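Local coordinates for protein glycoside hydrolase family 31 (Trueperella pyogenes, PDB 5I0F) that probably hydrolyses cycloalternan, a cyclic glucose oligosaccharide, and forms a covalent glycosyl-enzyme intermediate on the way, at residues R5-E10 with Y21-I26; A111-L114 with T118-S121; D481-R484 with N490-P493. All blocks are in the same frame, centred on the assembly; numbering follows the deposited sequence.

Interaction 1 of 3, residues R5-E10 with Y21-I26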
ATOM      1  N   ARG A   5      -1.250  26.961  -8.322  1.00 27.31           N
ATOM      2  CA  ARG A   5      -0.288  25.910  -8.663  1.00 28.13           C
ATOM      3  C   ARG A   5      -0.959  25.082  -9.745  1.00 27.19           C
ATOM      4  O   ARG A   5      -1.953  24.428  -9.466  1.00 26.30           O
ATOM      5  CB  ARG A   5      -0.031  25.002  -7.461  1.00 29.47           C
ATOM      6  CG  ARG A   5       0.713  25.644  -6.296  1.00 31.69           C
ATOM      7  CD  ARG A   5       0.890  24.639  -5.157  1.00 32.71           C
ATOM      8  NE  ARG A   5      -0.387  24.286  -4.534  1.00 32.42           N
ATOM      9  CZ  ARG A   5      -0.536  23.473  -3.485  1.00 34.21           C
ATOM     10  NH1 ARG A   5       0.513  22.895  -2.909  1.00 35.30           N
ATOM     11  NH2 ARG A   5      -1.755  23.243  -3.000  1.00 34.25           N
ATOM     12  N   PRO A   6      -0.443  25.110 -10.980  1.00 28.02           N
ATOM     13  CA  PRO A   6      -1.114  24.428 -12.092  1.00 27.70           C
ATOM     14  C   PRO A   6      -1.511  22.967 -11.813  1.00 27.01           C
ATOM     15  O   PRO A   6      -2.550  22.521 -12.263  1.00 26.52           O
ATOM     16  CB  PRO A   6      -0.057  24.477 -13.199  1.00 29.53           C
ATOM     17  CG  PRO A   6       0.721  25.700 -12.918  1.00 30.39           C
ATOM     18  CD  PRO A   6       0.806  25.771 -11.427  1.00 29.42           C
ATOM     19  N   ARG A   7      -0.679  22.240 -11.080  1.00 27.52           N
ATOM     20  CA  ARG A   7      -0.974  20.837 -10.744  1.00 27.80           C
ATOM     21  C   ARG A   7      -1.610  20.645  -9.376  1.00 25.92           C
ATOM     22  O   ARG A   7      -1.993  19.526  -9.028  1.00 24.88           O
ATOM     23  CB  ARG A   7       0.289  19.990 -10.861  1.00 29.94           C
ATOM     24  CG  ARG A   7       0.778  19.794 -12.289  1.00 33.47           C
ATOM     25  CD  ARG A   7       2.132  19.089 -12.313  1.00 36.66           C
ATOM     26  NE  ARG A   7       3.177  20.101 -12.381  1.00 42.89           N
ATOM     27  CZ  ARG A   7       3.967  20.520 -11.391  1.00 45.09           C
ATOM     28  NH1 ARG A   7       3.904  20.002 -10.175  1.00 46.43           N
ATOM     29  NH2 ARG A   7       4.850  21.475 -11.640  1.00 47.08           N
ATOM     30  N   GLY A   8      -1.723  21.720  -8.599  1.00 24.71           N
ATOM     31  CA  GLY A   8      -2.365  21.678  -7.306  1.00 24.14           C
ATOM     32  C   GLY A   8      -1.556  20.959  -6.241  1.00 24.35           C
ATOM     33  O   GLY A   8      -0.328  20.939  -6.277  1.00 24.40           O
ATOM     34  N   ILE A   9      -2.272  20.373  -5.290  1.00 23.31           N
ATOM     35  CA  ILE A   9      -1.651  19.670  -4.164  1.00 23.86           C
ATOM     36  C   ILE A   9      -1.059  18.332  -4.650  1.00 22.80           C
ATOM     37  O   ILE A   9      -0.112  17.804  -4.047  1.00 23.18           O
ATOM     38  CB  ILE A   9      -2.661  19.477  -3.009  1.00 24.07           C
ATOM     39  CG1 ILE A   9      -1.968  18.989  -1.720  1.00 25.98           C
ATOM     40  CG2 ILE A   9      -3.800  18.551  -3.412  1.00 23.58           C
ATOM     41  CD1 ILE A   9      -2.906  18.988  -0.520  1.00 27.75           C
ATOM     42  N   GLU A  10      -1.622  17.812  -5.738  1.00 21.44           N
ATOM     43  CA  GLU A  10      -1.132  16.586  -6.418  1.00 22.13           C
ATOM     44  C   GLU A  10      -1.452  15.321  -5.609  1.00 21.40           C
ATOM     45  O   GLU A  10      -0.698  14.345  -5.604  1.00 22.74           O
ATOM     46  CB  GLU A  10       0.341  16.682  -6.842  1.00 22.96           C
ATOM     47  CG  GLU A  10       0.576  17.859  -7.786  1.00 24.31           C
ATOM     48  CD  GLU A  10       2.015  17.995  -8.254  1.00 26.17           C
ATOM     49  OE1 GLU A  10       2.423  17.275  -9.200  1.00 27.12           O
ATOM     50  OE2 GLU A  10       2.757  18.821  -7.678  1.00 27.06           O
ATOM     51  N   TYR A  21      -7.651  22.173 -14.196  1.00 28.19           N
ATOM     52  CA  TYR A  21      -8.269  20.851 -14.416  1.00 30.86           C
ATOM     53  C   TYR A  21      -8.829  20.749 -15.844  1.00 31.48           C
ATOM     54  O   TYR A  21      -9.771  21.476 -16.173  1.00 31.76           O
ATOM     55  CB  TYR A  21      -9.381  20.553 -13.410  1.00 32.87           C
ATOM     56  CG  TYR A  21      -9.866  19.122 -13.576  1.00 36.21           C
ATOM     57  CD1 TYR A  21      -9.031  18.052 -13.240  1.00 37.62           C
ATOM     58  CD2 TYR A  21     -11.103  18.834 -14.161  1.00 38.71           C
ATOM     59  CE1 TYR A  21      -9.436  16.732 -13.421  1.00 40.30           C
ATOM     60  CE2 TYR A  21     -11.517  17.507 -14.344  1.00 41.58           C
ATOM     61  CZ  TYR A  21     -10.675  16.468 -13.967  1.00 42.02           C
ATOM     62  OH  TYR A  21     -11.054  15.155 -14.134  1.00 46.49           O
ATOM     63  N   PRO A  22      -8.280  19.881 -16.703  1.00 32.34           N
ATOM     64  CA  PRO A  22      -7.169  18.975 -16.401  1.00 32.43           C
ATOM     65  C   PRO A  22      -5.844  19.693 -16.162  1.00 31.00           C
ATOM     66  O   PRO A  22      -5.637  20.799 -16.655  1.00 29.41           O
ATOM     67  CB  PRO A  22      -7.087  18.080 -17.645  1.00 33.74           C
ATOM     68  CG  PRO A  22      -7.781  18.828 -18.727  1.00 33.74           C
ATOM     69  CD  PRO A  22      -8.835  19.647 -18.051  1.00 33.88           C
ATOM     70  N   ALA A  23      -4.972  19.054 -15.387  1.00 31.36           N
ATOM     71  CA  ALA A  23      -3.702  19.664 -14.977  1.00 31.14           C
ATOM     72  C   ALA A  23      -2.777  19.860 -16.165  1.00 31.01           C
ATOM     73  O   ALA A  23      -1.982  20.778 -16.138  1.00 30.86           O
ATOM     74  CB  ALA A  23      -3.007  18.828 -13.907  1.00 31.76           C
ATOM     75  N   ILE A  24      -2.872  18.967 -17.157  1.00 31.36           N
ATOM     76  CA  ILE A  24      -2.240  19.113 -18.488  1.00 31.14           C
ATOM     77  C   ILE A  24      -3.380  19.485 -19.458  1.00 30.62           C
ATOM     78  O   ILE A  24      -4.153  18.606 -19.875  1.00 29.98           O
ATOM     79  CB  ILE A  24      -1.550  17.796 -18.946  1.00 32.50           C
ATOM     80  CG1 ILE A  24      -0.450  17.363 -17.955  1.00 33.83           C
ATOM     81  CG2 ILE A  24      -1.001  17.913 -20.372  1.00 32.93           C
ATOM     82  CD1 ILE A  24       0.687  18.357 -17.780  1.00 33.95           C
ATOM     83  N   PRO A  25      -3.516  20.791 -19.798  1.00 29.90           N
ATOM     84  CA  PRO A  25      -4.637  21.220 -20.635  1.00 29.73           C
ATOM     85  C   PRO A  25      -4.658  20.571 -22.028  1.00 30.82           C
ATOM     86  O   PRO A  25      -3.601  20.407 -22.655  1.00 30.67           O
ATOM     87  CB  PRO A  25      -4.431  22.738 -20.742  1.00 30.00           C
ATOM     88  CG  PRO A  25      -3.653  23.093 -19.521  1.00 29.56           C
ATOM     89  CD  PRO A  25      -2.724  21.942 -19.326  1.00 29.47           C
ATOM     90  N   ILE A  26      -5.859  20.190 -22.484  1.00 31.62           N
ATOM     91  CA  ILE A  26      -6.054  19.545 -23.779  1.00 33.14           C
ATOM     92  C   ILE A  26      -6.899  20.476 -24.652  1.00 33.76           C
ATOM     93  O   ILE A  26      -7.998  20.868 -24.267  1.00 32.76           O
ATOM     94  CB  ILE A  26      -6.688  18.133 -23.627  1.00 34.17           C
ATOM     95  CG1 ILE A  26      -5.704  17.228 -22.867  1.00 34.27           C
ATOM     96  CG2 ILE A  26      -7.012  17.527 -24.988  1.00 36.20           C
ATOM     97  CD1 ILE A  26      -6.171  15.800 -22.673  1.00 36.01           C
TER
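The methyl group of A23 points at the bend made by P6 and R7. It meets two different surfaces there. The backbone oxygen P6 O lies 4.1 Å from A23 CB, and the aliphatic carbon R7 CG lies 4.2 Å from the same A23 CB. These are van der Waals contacts, and they are loose. A23 turns its side chain toward the other segment. The P6 and R7 side chains leave at an angle to it, and P6 meets A23 through its carbonyl oxygen. The CA atoms of R7 and A23 come within 5.2 Å, so the two backbones pass close together at this point.

The bend is a type I beta turn from R5 to G8, closed by the bond from G8 N to R5 O at 2.9 Å. G8 leaves the turn with a positive phi of 72°, which favours glycine. In segment 21-26 the peptide bond before P22 is cis. Segment 5-10 lies in the loop before the short strand 20-21 of the N-terminal domain. Segment 21-26 starts at the end of that strand and runs on as loop. Loop 5-10 also reaches the TIM-barrel domain through its charged side chains.

R7 uses two parts of its side chain. CG lies anti to the carbonyl carbon (chi1 -70°), which sets it beside A23. The turn at chi3 (-95°) takes the guanidinium to E10. NH1 makes a salt bridge to E10 OE2 at 3.0 Å and a weak hydrogen bond to E10 OE1 at 3.3 Å. The E10 carboxylate carbon sits at the edge of the guanidinium, in its plane. R7 NH2 forms a salt bridge with D476, and E10 OE2 pairs with R427.

Interaction 2 of 3, residues A111-L114 with T118-S121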
ATOM      1  N   ALA A 111      -6.741  40.184  -8.011  1.00 27.26           N
ATOM      2  CA  ALA A 111      -7.769  40.201  -6.971  1.00 26.96           C
ATOM      3  C   ALA A 111      -7.918  41.590  -6.381  1.00 27.62           C
ATOM      4  O   ALA A 111      -6.951  42.348  -6.341  1.00 28.40           O
ATOM      5  CB  ALA A 111      -7.404  39.221  -5.863  1.00 26.92           C
ATOM      6  N   LEU A 112      -9.124  41.901  -5.908  1.00 27.63           N
ATOM      7  CA  LEU A 112      -9.374  43.099  -5.104  1.00 27.56           C
ATOM      8  C   LEU A 112      -9.749  42.651  -3.688  1.00 27.01           C
ATOM      9  O   LEU A 112     -10.755  41.943  -3.486  1.00 27.41           O
ATOM     10  CB  LEU A 112     -10.482  43.951  -5.716  1.00 28.66           C
ATOM     11  CG  LEU A 112     -10.712  45.329  -5.095  1.00 29.61           C
ATOM     12  CD1 LEU A 112      -9.513  46.245  -5.313  1.00 29.96           C
ATOM     13  CD2 LEU A 112     -11.972  45.960  -5.666  1.00 31.40           C
ATOM     14  N   THR A 113      -8.930  43.049  -2.711  1.00 25.67           N
ATOM     15  CA  THR A 113      -9.139  42.651  -1.329  1.00 25.41           C
ATOM     16  C   THR A 113     -10.277  43.460  -0.780  1.00 26.08           C
ATOM     17  O   THR A 113     -10.606  44.520  -1.321  1.00 25.66           O
ATOM     18  CB  THR A 113      -7.886  42.864  -0.461  1.00 25.57           C
ATOM     19  OG1 THR A 113      -7.651  44.261  -0.269  1.00 25.56           O
ATOM     20  CG2 THR A 113      -6.644  42.194  -1.119  1.00 25.30           C
ATOM     21  N   LEU A 114     -10.847  43.002   0.326  1.00 26.62           N
ATOM     22  CA  LEU A 114     -11.926  43.744   0.974  1.00 28.07           C
ATOM     23  C   LEU A 114     -11.560  45.152   1.429  1.00 27.82           C
ATOM     24  O   LEU A 114     -12.436  46.014   1.492  1.00 27.73           O
ATOM     25  CB  LEU A 114     -12.482  42.958   2.159  1.00 29.93           C
ATOM     26  CG  LEU A 114     -13.187  41.647   1.795  1.00 30.93           C
ATOM     27  CD1 LEU A 114     -13.803  41.059   3.056  1.00 32.73           C
ATOM     28  CD2 LEU A 114     -14.251  41.849   0.726  1.00 31.48           C
ATOM     29  N   THR A 118      -5.188  45.894  -4.672  1.00 29.60           N
ATOM     30  CA  THR A 118      -5.099  45.064  -5.858  1.00 30.42           C
ATOM     31  C   THR A 118      -3.908  44.145  -5.685  1.00 31.14           C
ATOM     32  O   THR A 118      -2.796  44.610  -5.433  1.00 31.72           O
ATOM     33  CB  THR A 118      -4.948  45.916  -7.125  1.00 32.20           C
ATOM     34  OG1 THR A 118      -6.119  46.729  -7.257  1.00 33.04           O
ATOM     35  CG2 THR A 118      -4.809  45.051  -8.366  1.00 32.48           C
ATOM     36  N   GLU A 119      -4.155  42.844  -5.766  1.00 31.03           N
ATOM     37  CA  GLU A 119      -3.087  41.853  -5.789  1.00 32.62           C
ATOM     38  C   GLU A 119      -3.031  41.210  -7.160  1.00 31.84           C
ATOM     39  O   GLU A 119      -4.068  40.967  -7.777  1.00 29.84           O
ATOM     40  CB  GLU A 119      -3.305  40.800  -4.698  1.00 34.58           C
ATOM     41  CG  GLU A 119      -2.938  41.332  -3.318  1.00 37.14           C
ATOM     42  CD  GLU A 119      -3.038  40.295  -2.211  1.00 39.72           C
ATOM     43  OE1 GLU A 119      -2.419  40.534  -1.153  1.00 42.83           O
ATOM     44  OE2 GLU A 119      -3.720  39.255  -2.380  1.00 41.23           O
ATOM     45  N   THR A 120      -1.812  40.946  -7.620  1.00 32.60           N
ATOM     46  CA  THR A 120      -1.574  40.384  -8.934  1.00 33.34           C
ATOM     47  C   THR A 120      -0.601  39.220  -8.809  1.00 33.02           C
ATOM     48  O   THR A 120       0.419  39.334  -8.138  1.00 34.59           O
ATOM     49  CB  THR A 120      -1.005  41.441  -9.901  1.00 35.18           C
ATOM     50  OG1 THR A 120      -1.866  42.585  -9.922  1.00 35.30           O
ATOM     51  CG2 THR A 120      -0.922  40.880 -11.309  1.00 36.40           C
ATOM     52  N   SER A 121      -0.926  38.097  -9.439  1.00 31.36           N
ATOM     53  CA  SER A 121      -0.056  36.926  -9.412  1.00 31.39           C
ATOM     54  C   SER A 121       1.090  37.066 -10.406  1.00 33.23           C
ATOM     55  O   SER A 121       1.129  38.003 -11.208  1.00 33.92           O
ATOM     56  CB  SER A 121      -0.867  35.670  -9.745  1.00 29.95           C
ATOM     57  OG  SER A 121      -1.239  35.611 -11.119  1.00 28.98           O
TER
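A111 and E119 face each other as an antiparallel hydrogen-bonded pair. Two backbone bonds join them: A111 N to E119 O at 2.8 Å, and E119 N to A111 O at 2.9 Å. Both are fairly straight. A111 O is also approached by T118 CA at 3.3 Å in a CA-H...O contact, so this oxygen takes one strong and one weak donor.

The next pair, L112 with T118, is non-hydrogen-bonded. Its side chains lie on one face of the sheet and cross obliquely. L112 CG stands anti to its backbone N (chi1 -171°), and the CD1 branch reaches T118 OG1 at 3.9 Å. T113 points toward the other strand, and its CG2 lies 4.2 Å from E119 CD, the carboxylate carbon.

These strands, 105-113 and 118-126, form a beta hairpin within the antiparallel sheet of the N-terminal part of the chain. The short strand pieces 111-113 and 118-120 run at 144° to each other, well twisted from exact antiparallel.

Further out, T113 OG1 is hydrogen-bonded to D115 and to the backbone of R117, within the connecting turn. E119 OE2 accepts from the chain terminus, M1 N. Strand 41-49 flanks the hairpin on the side of 105-113, where A111 touches C41 and M44 and the backbone of L112 bonds to R43.

Interaction 3 of 3, residues D481-R484 with N490-P493; sequences DGRR and NLYP
The backbones of R483 and L491 stay well apart, with their CA atoms 9.9 Å from each other, so side chains alone bridge the gap. L491 CD2 does the touching. It meets R483 CD at 4.1 Å and R483 NE at 4.2 Å, lying over one face of the guanidinium. The two side chains cross at about a right angle. The R483 chain is extended from CG to NE, which lays CD and NE against L491 CD2, while NH1 goes to D481. D481 OD2 makes a looser approach to the same methyl, L491 CD2, at 4.4 Å.

The loop 481-484 leads into helix 485-506 of the TIM-barrel domain, with R484 at the N-cap position. L491 lies on this helix. An Asx turn shapes the loop: D481 OD1 accepts from R483 N at 2.9 Å. The other oxygen, D481 OD2, takes R483 NH1 in a salt bridge at 2.7 Å. Both donors come from above the carboxylate plane, while OD2 lies at the edge of the guanidinium and in its plane. One aspartate thus grips both the backbone and the side-chain end of R483. D481 N is in turn hydrogen-bonded to S440 OG.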
ATOM      1  N   ASP A 481      18.987  10.556  -6.157  1.00 26.00           N
ATOM      2  CA  ASP A 481      19.298   9.625  -7.257  1.00 26.42           C
ATOM      3  C   ASP A 481      19.117  10.240  -8.658  1.00 26.50           C
ATOM      4  O   ASP A 481      19.369   9.563  -9.643  1.00 26.13           O
ATOM      5  CB  ASP A 481      18.485   8.304  -7.138  1.00 25.78           C
ATOM      6  CG  ASP A 481      16.985   8.476  -7.425  1.00 26.17           C
ATOM      7  OD1 ASP A 481      16.506   9.627  -7.542  1.00 25.82           O
ATOM      8  OD2 ASP A 481      16.259   7.432  -7.519  1.00 26.31           O
ATOM      9  N   GLY A 482      18.668  11.495  -8.743  1.00 26.79           N
ATOM     10  CA  GLY A 482      18.468  12.173 -10.027  1.00 27.89           C
ATOM     11  C   GLY A 482      17.027  12.151 -10.511  1.00 27.46           C
ATOM     12  O   GLY A 482      16.684  12.905 -11.396  1.00 27.95           O
ATOM     13  N   ARG A 483      16.180  11.288  -9.955  1.00 26.95           N
ATOM     14  CA  ARG A 483      14.783  11.212 -10.367  1.00 27.22           C
ATOM     15  C   ARG A 483      13.990  12.404  -9.845  1.00 26.60           C
ATOM     16  O   ARG A 483      14.334  12.985  -8.806  1.00 25.34           O
ATOM     17  CB  ARG A 483      14.129   9.900  -9.882  1.00 27.52           C
ATOM     18  CG  ARG A 483      14.766   8.652 -10.494  1.00 29.07           C
ATOM     19  CD  ARG A 483      14.114   7.332 -10.079  1.00 30.29           C
ATOM     20  NE  ARG A 483      14.652   6.272 -10.915  1.00 32.05           N
ATOM     21  CZ  ARG A 483      15.831   5.654 -10.764  1.00 34.92           C
ATOM     22  NH1 ARG A 483      16.647   5.883  -9.733  1.00 34.78           N
ATOM     23  NH2 ARG A 483      16.191   4.739 -11.669  1.00 37.27           N
ATOM     24  N   ARG A 484      12.946  12.765 -10.590  1.00 25.80           N
ATOM     25  CA  ARG A 484      11.945  13.695 -10.113  1.00 25.81           C
ATOM     26  C   ARG A 484      10.824  12.889  -9.492  1.00 24.08           C
ATOM     27  O   ARG A 484      10.808  11.660  -9.579  1.00 23.08           O
ATOM     28  CB  ARG A 484      11.401  14.585 -11.241  1.00 27.77           C
ATOM     29  CG  ARG A 484      12.441  15.383 -12.000  1.00 30.04           C
ATOM     30  CD  ARG A 484      13.420  16.127 -11.119  1.00 32.31           C
ATOM     31  NE  ARG A 484      12.853  17.304 -10.465  1.00 34.72           N
ATOM     32  CZ  ARG A 484      12.707  18.508 -11.028  1.00 37.70           C
ATOM     33  NH1 ARG A 484      12.193  19.510 -10.312  1.00 38.67           N
ATOM     34  NH2 ARG A 484      13.045  18.729 -12.306  1.00 39.74           N
ATOM     35  N   ASN A 490       6.473   6.792  -6.558  1.00 18.91           N
ATOM     36  CA  ASN A 490       6.033   5.380  -6.520  1.00 19.32           C
ATOM     37  C   ASN A 490       7.147   4.429  -6.074  1.00 19.50           C
ATOM     38  O   ASN A 490       6.892   3.374  -5.480  1.00 18.79           O
ATOM     39  CB  ASN A 490       5.526   4.908  -7.880  1.00 19.84           C
ATOM     40  CG  ASN A 490       4.153   5.462  -8.243  1.00 20.54           C
ATOM     41  OD1 ASN A 490       3.296   5.700  -7.385  1.00 20.33           O
ATOM     42  ND2 ASN A 490       3.930   5.651  -9.552  1.00 21.17           N
ATOM     43  N   LEU A 491       8.374   4.777  -6.430  1.00 19.37           N
ATOM     44  CA  LEU A 491       9.538   4.015  -6.027  1.00 20.30           C
ATOM     45  C   LEU A 491       9.830   4.092  -4.532  1.00 19.53           C
ATOM     46  O   LEU A 491      10.431   3.167  -3.968  1.00 19.65           O
ATOM     47  CB  LEU A 491      10.761   4.484  -6.824  1.00 21.43           C
ATOM     48  CG  LEU A 491      12.072   3.716  -6.638  1.00 22.60           C
ATOM     49  CD1 LEU A 491      11.932   2.235  -6.950  1.00 22.87           C
ATOM     50  CD2 LEU A 491      13.157   4.333  -7.510  1.00 23.87           C
ATOM     51  N   TYR A 492       9.414   5.179  -3.883  1.00 19.38           N
ATOM     52  CA  TYR A 492       9.759   5.444  -2.477  1.00 18.76           C
ATOM     53  C   TYR A 492       9.625   4.222  -1.541  1.00 18.62           C
ATOM     54  O   TYR A 492      10.557   3.915  -0.790  1.00 17.70           O
ATOM     55  CB  TYR A 492       8.941   6.617  -1.908  1.00 18.59           C
ATOM     56  CG  TYR A 492       9.535   7.116  -0.627  1.00 18.62           C
ATOM     57  CD1 TYR A 492       9.258   6.502   0.582  1.00 18.23           C
ATOM     58  CD2 TYR A 492      10.451   8.167  -0.632  1.00 18.95           C
ATOM     59  CE1 TYR A 492       9.872   6.909   1.763  1.00 18.16           C
ATOM     60  CE2 TYR A 492      11.053   8.596   0.538  1.00 18.96           C
ATOM     61  CZ  TYR A 492      10.760   7.975   1.736  1.00 18.69           C
ATOM     62  OH  TYR A 492      11.362   8.428   2.897  1.00 18.79           O
ATOM     63  N   PRO A 493       8.454   3.557  -1.551  1.00 18.51           N
ATOM     64  CA  PRO A 493       8.313   2.452  -0.599  1.00 18.40           C
ATOM     65  C   PRO A 493       9.256   1.275  -0.825  1.00 18.60           C
ATOM     66  O   PRO A 493       9.598   0.573   0.153  1.00 18.31           O
ATOM     67  CB  PRO A 493       6.832   2.052  -0.740  1.00 18.41           C
ATOM     68  CG  PRO A 493       6.414   2.552  -2.063  1.00 18.58           C
ATOM     69  CD  PRO A 493       7.169   3.846  -2.222  1.00 18.74           C
TER

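Overall arrangement
Interactions 1 and 3 are surface contacts, loop to loop in 1 and loop to helix in 3; interaction 2 is partly buried within a sheet. Interaction 2 is the one joined across by backbone hydrogen bonds. The other two rest on loose van der Waals contact. No salt bridge joins the two segments in either; in 3 it lies inside 481-484, while in 1 the R7–E10 pair also reaches D476 and R427. Interactions 1 and 2 belong to the N-terminal part, on strands of one antiparallel sheet or loops between them. Interaction 3 belongs to the TIM barrel. Interactions 1 and 3 come within about 8 Å at their nearest atoms, while 2 and 3 stay about 21 Å apart.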